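Long-range contacts in histidine triad protein (Plasmodium falciparum 3D7, PDB 5CS2), which probably hydrolyses diadenosine triphosphate to AMP and ADP, as a histidine triad enzyme of the Fhit type, and is bound by the antimalarial natural product cyclomarin A: residues L12-K18 with I37-Y41; V46-P50 with I178-M184; G54-T60 with H114-I120. One frame throughout, in Å; residues are numbered along the deposited sequence. Where two conformers were deposited one is given.

Contact 1: L12-K18 with I37-Y41; sequences LEWYKNK and ITTKY
L12 and T39 meet through their aliphatic parts: the CB and CD1 of L12 lie against the methyl CG2 of T39, with the two CB atoms 3.9 Å apart. In T39 that methyl stands anti to the carbonyl carbon while OG1 occupies the position between the backbone N and the carbonyl carbon (chi1 72°); the hydroxyl is thereby left to D77 and the backbone N of S42, and the carbon side to L12. Beside this packing K40 N donates to L12 O, 3.0 Å away. The lysine then runs out straight, all its torsions near 180°, and crosses E13, its CD lying by the carboxylate carbon. K40 NZ reaches E13 OE2 at 3.2 Å from above the carboxylate plane, 55° out of it, in a salt bridge at the surface. E13 itself has positive phi and forms the Schellman motif that ends helix 4-11.

Further along, W14 stands about perpendicular to the I37 side chain, its CD1 3.6 Å from I37 CG1. T38 O lies at the edge of the indole, near its plane. K18 adds its aliphatic chain, which passes over the T38 carbonyl, with CD 3.4 Å from T38 O, and bends only at chi4. Waters link K18 O to the strand: one accepts from T38 N and donates to K18 O while holding W14 NE1 weakly; another joins K18 O to T38 OG1, whose hydroxyl also bonds Y23. W14 packs in addition on I195, N196 and F199 of helix 181-199. The loop that leaves the Schellman motif and passes through the type II turn Y15-K18 thus runs beside the end of strand 35-38, an outermost strand, within this chain, of the HIT-domain sheet.

Contact 2: V46-P50 with I178-M184; sequences VNNKP and IRSIEQM
The loop after strand 42-46 of the HIT domain, which holds the predicted substrate-binding residue N47, packs here against the beginning of the C-terminal helix 181-199. N47 turns its CB away from the helix and shapes its own loop through an Asx turn, OD1 accepting from K49 N at 2.9 Å with the donor 48° above the carbonyl plane. The helix starts with a capping box: S180 OG receives a weak bond from Q183 N, and Q183 OE1 a weak one from S180 N.

M184, one turn into that helix, contributes the largest single share of the packing, little more than N48 or I178. Its chain is extended at chi2 (-166°), which carries SD to 3.6 Å from N48 CA; the bend at chi3 then turns CE toward N48 CB. Nearer the backbone, M184 CB approaches V46 CG2, tentatively, since V46 was modelled in two conformers. Ahead of the helix the segments join by main chain as well: R179 N donates to N48 O in a weak, bent bond (3.0 Å, 134°), and I178 CA makes a CA-H...O contact with the same oxygen. I178 CD1 lies alongside the K49 chain, 3.9 Å from K49 CE. R179 folds back, bent at chi2 and chi3, over Q183 CB; its side chain crosses P50 at about a right angle, with R179 CG 3.6 Å from P50 CD.

Contact 3: G54-T60 with H114-I120; sequences GHILLTT and HVHIHII
The histidine triad motif, H114 to H118, enters the central sheet of the HIT domain beside strand 56-60, and the two strands run antiparallel (161°). I56 with I119 and L58 with I117 are hydrogen-bonded pairs, the first through I56 N to I119 O and I119 N to I56 O, both 3.0 Å; L57 with H118 is a non-hydrogen-bonded pair between them. I56, L58, I117 and I119 point to the face covered by helix 72-93, where L58 CD1 meets I119 CD1 at 3.9 Å.

The other face bears L57, T59, H116 and H118, and on it lies the predicted catalytic centre of this HIT fold, with H116 as the probable nucleophile that takes up AMP. H116 ND1 donates to H114 O at 2.7 Å, nearly straight and within the ring plane, which fixes the imidazole's rotation. H118 ND1 and H55 NE2 share a hydrogen bond of 2.9 Å, each atom at the edge of the other's ring, the planes turned 56° apart. I120 CG1 sits squarely over the H55 face, a CH-pi contact 3.6 Å from the centroid, and L57 CD2 packs on H118. At the far end H114 NE2 donates to both T60 O (2.9 Å, a bent bond) and T60 OG1, the latter in the ring plane and also bonded to K62 O. T59, its OG1 anti to the backbone N (chi1 -166°), sends that hydroxyl to V115 O, 2.7 Å distant.

How the contacts relate
The three contacts illustrate how one sheet can join a catalytic strand pair to peripheral contacts. Contact 3 is the hub, its centre about 5 Å from the centre of the chain, and contact 2 adjoins it: N47 ND2 lies 3.2 Å from H55 NE2, and P50 CA 3.7 Å from H55 ND1, so N47, predicted to bind substrate, packs on the histidine that bonds H118. The N47 side chain is also about 7 Å from that of H116. Contact 1 touches contact 3 at the other end of strand 56-60, where Y41 O packs against T60 CB, but lies away from the annotated sites. The centres of contacts 1 and 2 are 22 Å apart.

Contact 1: L12-K18 with I37-Y41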
loop_
_atom_site.group_PDB
_atom_site.type_symbol
_atom_site.label_atom_id
_atom_site.label_comp_id
_atom_site.label_asym_id
_atom_site.label_seq_id
_atom_site.Cartn_x
_atom_site.Cartn_y
_atom_site.Cartn_z
ATOM N N LEU A 12 6.573 12.982 -8.512
ATOM C CA LEU A 12 5.253 13.419 -8.045
ATOM C C LEU A 12 4.922 14.816 -8.574
ATOM O O LEU A 12 3.824 15.333 -8.310
ATOM C CB LEU A 12 5.186 13.414 -6.491
ATOM C CG LEU A 12 5.287 12.068 -5.754
ATOM C CD1 LEU A 12 5.473 12.269 -4.291
ATOM C CD2 LEU A 12 4.056 11.231 -5.982
ATOM N N GLU A 13 5.887 15.466 -9.266
ATOM C CA GLU A 13 5.758 16.819 -9.819
ATOM C C GLU A 13 5.498 17.843 -8.707
ATOM O O GLU A 13 4.807 18.843 -8.909
ATOM C CB GLU A 13 4.725 16.871 -10.970
ATOM C CG GLU A 13 5.095 15.979 -12.144
ATOM C CD GLU A 13 4.489 16.296 -13.500
ATOM O OE1 GLU A 13 3.791 17.328 -13.631
ATOM O OE2 GLU A 13 4.713 15.495 -14.437
ATOM N N TRP A 14 6.079 17.598 -7.527
ATOM C CA TRP A 14 5.914 18.493 -6.394
ATOM C C TRP A 14 6.832 19.718 -6.472
ATOM O O TRP A 14 7.951 19.657 -6.991
ATOM C CB TRP A 14 6.161 17.747 -5.078
ATOM C CG TRP A 14 6.049 18.588 -3.839
ATOM C CD1 TRP A 14 4.920 18.839 -3.115
ATOM C CD2 TRP A 14 7.115 19.290 -3.182
ATOM N NE1 TRP A 14 5.206 19.675 -2.065
ATOM C CE2 TRP A 14 6.550 19.966 -2.077
ATOM C CE3 TRP A 14 8.487 19.465 -3.457
ATOM C CZ2 TRP A 14 7.320 20.743 -1.197
ATOM C CZ3 TRP A 14 9.245 20.247 -2.591
ATOM C CH2 TRP A 14 8.668 20.849 -1.461
ATOM N N TYR A 15 6.355 20.817 -5.891
ATOM C CA TYR A 15 7.113 22.049 -5.676
ATOM C C TYR A 15 6.546 22.708 -4.438
ATOM O O TYR A 15 5.380 22.457 -4.081
ATOM C CB TYR A 15 7.120 22.976 -6.902
ATOM C CG TYR A 15 5.748 23.360 -7.413
ATOM C CD1 TYR A 15 5.076 24.468 -6.902
ATOM C CD2 TYR A 15 5.147 22.653 -8.451
ATOM C CE1 TYR A 15 3.824 24.842 -7.389
ATOM C CE2 TYR A 15 3.895 23.016 -8.942
ATOM C CZ TYR A 15 3.242 24.119 -8.416
ATOM O OH TYR A 15 2.006 24.471 -8.895
ATOM N N LYS A 16 7.378 23.492 -3.721
ATOM C CA LYS A 16 6.925 24.168 -2.503
ATOM C C LYS A 16 5.678 24.981 -2.867
ATOM O O LYS A 16 5.662 25.617 -3.939
ATOM C CB LYS A 16 8.017 25.129 -2.009
ATOM C CG LYS A 16 7.682 25.838 -0.726
ATOM C CD LYS A 16 8.854 26.674 -0.247
ATOM C CE LYS A 16 8.690 28.154 -0.526
ATOM N NZ LYS A 16 8.859 28.497 -1.967
ATOM N N ASN A 17 4.639 24.910 -2.007
ATOM C CA ASN A 17 3.364 25.619 -2.144
ATOM C C ASN A 17 2.434 25.058 -3.213
ATOM O O ASN A 17 1.381 25.655 -3.428
ATOM C CB ASN A 17 3.575 27.131 -2.378
ATOM C CG ASN A 17 4.234 27.801 -1.215
ATOM O OD1 ASN A 17 4.076 27.415 -0.047
ATOM N ND2 ASN A 17 4.991 28.825 -1.528
ATOM N N LYS A 18 2.774 23.907 -3.866
ATOM C CA LYS A 18 1.858 23.335 -4.840
ATOM C C LYS A 18 0.520 23.055 -4.108
ATOM O O LYS A 18 0.511 22.454 -3.037
ATOM C CB LYS A 18 2.431 22.020 -5.395
ATOM C CG LYS A 18 1.573 21.355 -6.446
ATOM C CD LYS A 18 2.283 20.128 -7.037
ATOM C CE LYS A 18 1.423 19.354 -8.010
ATOM N NZ LYS A 18 0.982 20.174 -9.171
ATOM N N ILE A 37 0.408 18.202 1.652
ATOM C CA ILE A 37 1.103 18.001 0.393
ATOM C C ILE A 37 0.084 17.728 -0.708
ATOM O O ILE A 37 -0.897 17.034 -0.461
ATOM C CB ILE A 37 2.158 16.831 0.474
ATOM C CG1 ILE A 37 3.060 16.783 -0.782
ATOM C CG2 ILE A 37 1.479 15.456 0.734
ATOM C CD1 ILE A 37 4.431 15.979 -0.573
ATOM N N THR A 38 0.372 18.217 -1.904
ATOM C CA THR A 38 -0.375 17.989 -3.124
ATOM C C THR A 38 0.623 17.566 -4.184
ATOM O O THR A 38 1.696 18.167 -4.301
ATOM C CB THR A 38 -1.172 19.261 -3.539
ATOM O OG1 THR A 38 -1.944 19.681 -2.416
ATOM C CG2 THR A 38 -2.096 19.012 -4.724
ATOM N N THR A 39 0.274 16.506 -4.950
ATOM C CA THR A 39 1.101 15.940 -6.016
ATOM C C THR A 39 0.306 16.005 -7.317
ATOM O O THR A 39 -0.804 16.550 -7.329
ATOM C CB THR A 39 1.575 14.505 -5.647
ATOM O OG1 THR A 39 0.438 13.645 -5.743
ATOM C CG2 THR A 39 2.176 14.421 -4.241
ATOM N N LYS A 40 0.853 15.442 -8.396
ATOM C CA LYS A 40 0.203 15.430 -9.700
ATOM C C LYS A 40 -1.178 14.759 -9.633
ATOM O O LYS A 40 -2.103 15.238 -10.280
ATOM C CB LYS A 40 1.100 14.726 -10.734
ATOM C CG LYS A 40 0.576 14.803 -12.168
ATOM C CD LYS A 40 1.581 14.252 -13.171
ATOM C CE LYS A 40 1.081 14.370 -14.591
ATOM N NZ LYS A 40 2.129 13.989 -15.577
ATOM N N TYR A 41 -1.317 13.672 -8.838
ATOM C CA TYR A 41 -2.571 12.902 -8.736
ATOM C C TYR A 41 -3.119 12.706 -7.331
ATOM O O TYR A 41 -4.221 12.173 -7.187
ATOM C CB TYR A 41 -2.372 11.523 -9.380
ATOM C CG TYR A 41 -1.985 11.554 -10.837
ATOM C CD1 TYR A 41 -2.937 11.771 -11.829
ATOM C CD2 TYR A 41 -0.670 11.337 -11.232
ATOM C CE1 TYR A 41 -2.582 11.798 -13.178
ATOM C CE2 TYR A 41 -0.314 11.316 -12.579
ATOM C CZ TYR A 41 -1.263 11.591 -13.546
ATOM O OH TYR A 41 -0.891 11.600 -14.870
HETATM O O HOH W 1 2.149 20.620 -1.721
HETATM O O HOH W 2 -2.011 18.510 -8.887
HETATM O O HOH W 3 -0.515 21.087 -0.542
#

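Contact 2: V46-P50 with I178-M184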
loop_
_atom_site.group_PDB
_atom_site.type_symbol
_atom_site.label_atom_id
_atom_site.label_comp_id
_atom_site.label_asym_id
_atom_site.label_seq_id
_atom_site.Cartn_x
_atom_site.Cartn_y
_atom_site.Cartn_z
ATOM N N VAL A 46 -4.189 15.667 7.262
ATOM C CA VAL A 46 -4.258 15.180 8.643
ATOM C C VAL A 46 -5.654 14.631 8.927
ATOM O O VAL A 46 -6.639 15.141 8.402
ATOM C CB VAL A 46 -3.799 16.200 9.718
ATOM C CG1 VAL A 46 -2.290 16.428 9.655
ATOM C CG2 VAL A 46 -4.560 17.521 9.600
ATOM N N ASN A 47 -5.724 13.562 9.717
ATOM C CA ASN A 47 -6.985 12.909 10.087
ATOM C C ASN A 47 -7.686 13.632 11.244
ATOM O O ASN A 47 -7.044 13.889 12.255
ATOM C CB ASN A 47 -6.715 11.453 10.455
ATOM C CG ASN A 47 -7.929 10.556 10.467
ATOM O OD1 ASN A 47 -9.072 10.998 10.600
ATOM N ND2 ASN A 47 -7.695 9.260 10.354
ATOM N N ASN A 48 -9.001 13.947 11.102
ATOM C CA ASN A 48 -9.806 14.591 12.161
ATOM C C ASN A 48 -10.160 13.632 13.285
ATOM O O ASN A 48 -10.504 14.073 14.388
ATOM C CB ASN A 48 -11.089 15.257 11.596
ATOM C CG ASN A 48 -12.169 14.315 11.138
ATOM O OD1 ASN A 48 -11.919 13.250 10.567
ATOM N ND2 ASN A 48 -13.407 14.707 11.364
ATOM N N LYS A 49 -10.098 12.322 13.011
ATOM C CA LYS A 49 -10.371 11.288 14.023
ATOM C C LYS A 49 -9.168 10.314 14.030
ATOM O O LYS A 49 -9.278 9.194 13.522
ATOM C CB LYS A 49 -11.710 10.578 13.739
ATOM C CG LYS A 49 -12.940 11.398 14.138
ATOM C CD LYS A 49 -14.168 10.994 13.318
ATOM C CE LYS A 49 -15.325 11.962 13.474
ATOM N NZ LYS A 49 -16.128 11.686 14.700
ATOM N N PRO A 50 -7.981 10.763 14.511
ATOM C CA PRO A 50 -6.802 9.882 14.474
ATOM C C PRO A 50 -6.928 8.694 15.417
ATOM O O PRO A 50 -7.470 8.834 16.521
ATOM C CB PRO A 50 -5.652 10.807 14.901
ATOM C CG PRO A 50 -6.304 11.856 15.756
ATOM C CD PRO A 50 -7.662 12.063 15.145
ATOM N N ILE A 178 -11.288 13.101 18.523
ATOM C CA ILE A 178 -11.764 14.202 17.683
ATOM C C ILE A 178 -10.822 15.429 17.792
ATOM O O ILE A 178 -10.362 15.764 18.889
ATOM C CB ILE A 178 -13.271 14.528 17.929
ATOM C CG1 ILE A 178 -13.831 15.549 16.895
ATOM C CG2 ILE A 178 -13.563 14.960 19.380
ATOM C CD1 ILE A 178 -14.035 15.005 15.464
ATOM N N ARG A 179 -10.510 16.060 16.636
ATOM C CA ARG A 179 -9.580 17.190 16.549
ATOM C C ARG A 179 -10.210 18.433 15.923
ATOM O O ARG A 179 -10.973 18.325 14.956
ATOM C CB ARG A 179 -8.303 16.791 15.770
ATOM C CG ARG A 179 -7.621 15.488 16.211
ATOM C CD ARG A 179 -6.703 15.656 17.409
ATOM N NE ARG A 179 -5.403 16.217 17.026
ATOM C CZ ARG A 179 -4.523 16.728 17.886
ATOM N NH1 ARG A 179 -4.794 16.763 19.184
ATOM N NH2 ARG A 179 -3.366 17.210 17.448
ATOM N N SER A 180 -9.877 19.616 16.478
ATOM C CA SER A 180 -10.359 20.915 15.998
ATOM C C SER A 180 -9.532 21.357 14.799
ATOM O O SER A 180 -8.426 20.842 14.608
ATOM C CB SER A 180 -10.237 21.969 17.101
ATOM O OG SER A 180 -8.892 22.191 17.492
ATOM N N ILE A 181 -10.036 22.348 14.030
ATOM C CA ILE A 181 -9.324 22.929 12.890
ATOM C C ILE A 181 -7.970 23.515 13.355
ATOM O O ILE A 181 -6.982 23.374 12.642
ATOM C CB ILE A 181 -10.201 23.927 12.050
ATOM C CG1 ILE A 181 -9.497 24.382 10.750
ATOM C CG2 ILE A 181 -10.659 25.144 12.863
ATOM C CD1 ILE A 181 -9.551 23.437 9.577
ATOM N N GLU A 182 -7.920 24.095 14.574
ATOM C CA GLU A 182 -6.705 24.674 15.151
ATOM C C GLU A 182 -5.605 23.628 15.284
ATOM O O GLU A 182 -4.501 23.864 14.807
ATOM C CB GLU A 182 -6.983 25.344 16.515
ATOM C CG GLU A 182 -7.950 26.517 16.447
ATOM C CD GLU A 182 -9.334 26.200 16.981
ATOM O OE1 GLU A 182 -9.558 26.383 18.199
ATOM O OE2 GLU A 182 -10.190 25.753 16.184
ATOM N N GLN A 183 -5.906 22.480 15.921
ATOM C CA GLN A 183 -4.947 21.382 16.123
ATOM C C GLN A 183 -4.518 20.781 14.791
ATOM O O GLN A 183 -3.336 20.487 14.600
ATOM C CB GLN A 183 -5.527 20.282 17.031
ATOM C CG GLN A 183 -5.691 20.702 18.491
ATOM C CD GLN A 183 -6.413 19.676 19.330
ATOM O OE1 GLN A 183 -7.456 19.127 18.946
ATOM N NE2 GLN A 183 -5.896 19.425 20.523
ATOM N N MET A 184 -5.484 20.609 13.868
ATOM C CA MET A 184 -5.241 20.055 12.542
ATOM C C MET A 184 -4.371 20.958 11.689
ATOM O O MET A 184 -3.459 20.461 11.036
ATOM C CB MET A 184 -6.559 19.722 11.850
ATOM C CG MET A 184 -7.254 18.524 12.450
ATOM S SD MET A 184 -8.570 17.927 11.375
ATOM C CE MET A 184 -9.877 19.071 11.833
#

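Contact 3: G54-T60 with H114-I120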
loop_
_atom_site.group_PDB
_atom_site.type_symbol
_atom_site.label_atom_id
_atom_site.label_comp_id
_atom_site.label_asym_id
_atom_site.label_seq_id
_atom_site.Cartn_x
_atom_site.Cartn_y
_atom_site.Cartn_z
ATOM N N GLY A 54 -0.281 11.411 14.785
ATOM C CA GLY A 54 0.389 11.382 13.489
ATOM C C GLY A 54 -0.331 10.593 12.413
ATOM O O GLY A 54 0.158 10.514 11.290
ATOM N N HIS A 55 -1.529 10.101 12.720
ATOM C CA HIS A 55 -2.381 9.369 11.753
ATOM C C HIS A 55 -2.758 10.306 10.616
ATOM O O HIS A 55 -3.425 11.327 10.827
ATOM C CB HIS A 55 -3.641 8.852 12.467
ATOM C CG HIS A 55 -4.540 7.950 11.659
ATOM N ND1 HIS A 55 -5.546 7.220 12.273
ATOM C CD2 HIS A 55 -4.574 7.707 10.329
ATOM C CE1 HIS A 55 -6.152 6.556 11.300
ATOM N NE2 HIS A 55 -5.591 6.795 10.117
ATOM N N ILE A 56 -2.276 9.997 9.413
ATOM C CA ILE A 56 -2.524 10.788 8.221
ATOM C C ILE A 56 -3.207 9.967 7.137
ATOM O O ILE A 56 -3.168 8.734 7.165
ATOM C CB ILE A 56 -1.260 11.474 7.687
ATOM C CG1 ILE A 56 -0.170 10.400 7.391
ATOM C CG2 ILE A 56 -0.744 12.538 8.740
ATOM C CD1 ILE A 56 0.945 10.881 6.515
ATOM N N LEU A 57 -3.783 10.668 6.177
ATOM C CA LEU A 57 -4.490 10.050 5.045
ATOM C C LEU A 57 -3.932 10.547 3.739
ATOM O O LEU A 57 -3.630 11.737 3.618
ATOM C CB LEU A 57 -5.996 10.403 5.137
ATOM C CG LEU A 57 -6.689 9.981 6.437
ATOM C CD1 LEU A 57 -8.011 10.682 6.614
ATOM C CD2 LEU A 57 -6.809 8.472 6.539
ATOM N N LEU A 58 -3.843 9.658 2.735
ATOM C CA LEU A 58 -3.436 10.036 1.380
ATOM C C LEU A 58 -4.579 9.645 0.462
ATOM O O LEU A 58 -5.122 8.553 0.625
ATOM C CB LEU A 58 -2.181 9.297 0.905
ATOM C CG LEU A 58 -0.955 9.341 1.828
ATOM C CD1 LEU A 58 0.236 8.759 1.118
ATOM C CD2 LEU A 58 -0.581 10.748 2.229
ATOM N N THR A 59 -4.959 10.524 -0.469
ATOM C CA THR A 59 -6.060 10.164 -1.360
ATOM C C THR A 59 -5.796 10.695 -2.737
ATOM O O THR A 59 -4.899 11.528 -2.919
ATOM C CB THR A 59 -7.422 10.598 -0.762
ATOM O OG1 THR A 59 -8.489 9.956 -1.483
ATOM C CG2 THR A 59 -7.644 12.066 -0.838
ATOM N N THR A 60 -6.589 10.251 -3.717
ATOM C CA THR A 60 -6.453 10.715 -5.091
ATOM C C THR A 60 -7.193 12.030 -5.254
ATOM O O THR A 60 -8.185 12.245 -4.576
ATOM C CB THR A 60 -7.025 9.678 -6.067
ATOM O OG1 THR A 60 -8.312 9.316 -5.569
ATOM C CG2 THR A 60 -6.134 8.436 -6.189
ATOM N N HIS A 114 -13.978 6.689 -1.426
ATOM C CA HIS A 114 -12.907 7.345 -2.167
ATOM C C HIS A 114 -11.630 6.663 -1.640
ATOM O O HIS A 114 -11.455 6.600 -0.426
ATOM C CB HIS A 114 -12.913 8.856 -1.803
ATOM C CG HIS A 114 -11.998 9.726 -2.611
ATOM N ND1 HIS A 114 -12.243 11.090 -2.741
ATOM C CD2 HIS A 114 -10.856 9.423 -3.280
ATOM C CE1 HIS A 114 -11.279 11.559 -3.521
ATOM N NE2 HIS A 114 -10.395 10.601 -3.835
ATOM N N VAL A 115 -10.854 6.052 -2.539
ATOM C CA VAL A 115 -9.606 5.316 -2.231
ATOM C C VAL A 115 -8.734 6.172 -1.346
ATOM O O VAL A 115 -8.426 7.300 -1.720
ATOM C CB VAL A 115 -8.775 4.974 -3.509
ATOM C CG1 VAL A 115 -7.501 4.195 -3.133
ATOM C CG2 VAL A 115 -9.585 4.196 -4.513
ATOM N N HIS A 116 -8.308 5.631 -0.214
ATOM C CA HIS A 116 -7.342 6.369 0.632
ATOM C C HIS A 116 -6.398 5.432 1.381
ATOM O O HIS A 116 -6.771 4.316 1.753
ATOM C CB HIS A 116 -8.031 7.375 1.581
ATOM C CG HIS A 116 -9.064 6.792 2.489
ATOM N ND1 HIS A 116 -10.308 6.405 2.008
ATOM C CD2 HIS A 116 -9.029 6.590 3.821
ATOM C CE1 HIS A 116 -10.977 5.955 3.055
ATOM N NE2 HIS A 116 -10.260 6.056 4.175
ATOM N N ILE A 117 -5.166 5.908 1.642
ATOM C CA ILE A 117 -4.208 5.117 2.405
ATOM C C ILE A 117 -4.074 5.745 3.779
ATOM O O ILE A 117 -3.917 6.972 3.880
ATOM C CB ILE A 117 -2.813 5.141 1.718
ATOM C CG1 ILE A 117 -2.833 4.564 0.277
ATOM C CG2 ILE A 117 -1.757 4.428 2.612
ATOM C CD1 ILE A 117 -1.493 4.666 -0.561
ATOM N N HIS A 118 -4.109 4.915 4.807
ATOM C CA HIS A 118 -3.887 5.293 6.198
ATOM C C HIS A 118 -2.415 5.073 6.488
ATOM O O HIS A 118 -1.871 4.003 6.162
ATOM C CB HIS A 118 -4.652 4.388 7.160
ATOM C CG HIS A 118 -6.121 4.537 7.061
ATOM N ND1 HIS A 118 -6.806 5.424 7.858
ATOM C CD2 HIS A 118 -6.991 3.906 6.241
ATOM C CE1 HIS A 118 -8.079 5.293 7.514
ATOM N NE2 HIS A 118 -8.231 4.388 6.544
ATOM N N ILE A 119 -1.769 6.057 7.127
ATOM C CA ILE A 119 -0.376 5.897 7.570
ATOM C C ILE A 119 -0.439 6.242 9.035
ATOM O O ILE A 119 -0.804 7.375 9.377
ATOM C CB ILE A 119 0.630 6.783 6.837
ATOM C CG1 ILE A 119 0.750 6.405 5.358
ATOM C CG2 ILE A 119 2.021 6.736 7.547
ATOM C CD1 ILE A 119 1.576 7.415 4.547
ATOM N N ILE A 120 -0.104 5.282 9.889
ATOM C CA ILE A 120 -0.180 5.483 11.345
ATOM C C ILE A 120 1.173 5.193 11.964
ATOM O O ILE A 120 1.595 4.028 12.042
ATOM C CB ILE A 120 -1.310 4.672 12.043
ATOM C CG1 ILE A 120 -2.678 4.817 11.333
ATOM C CG2 ILE A 120 -1.409 5.058 13.543
ATOM C CD1 ILE A 120 -3.619 3.647 11.480
#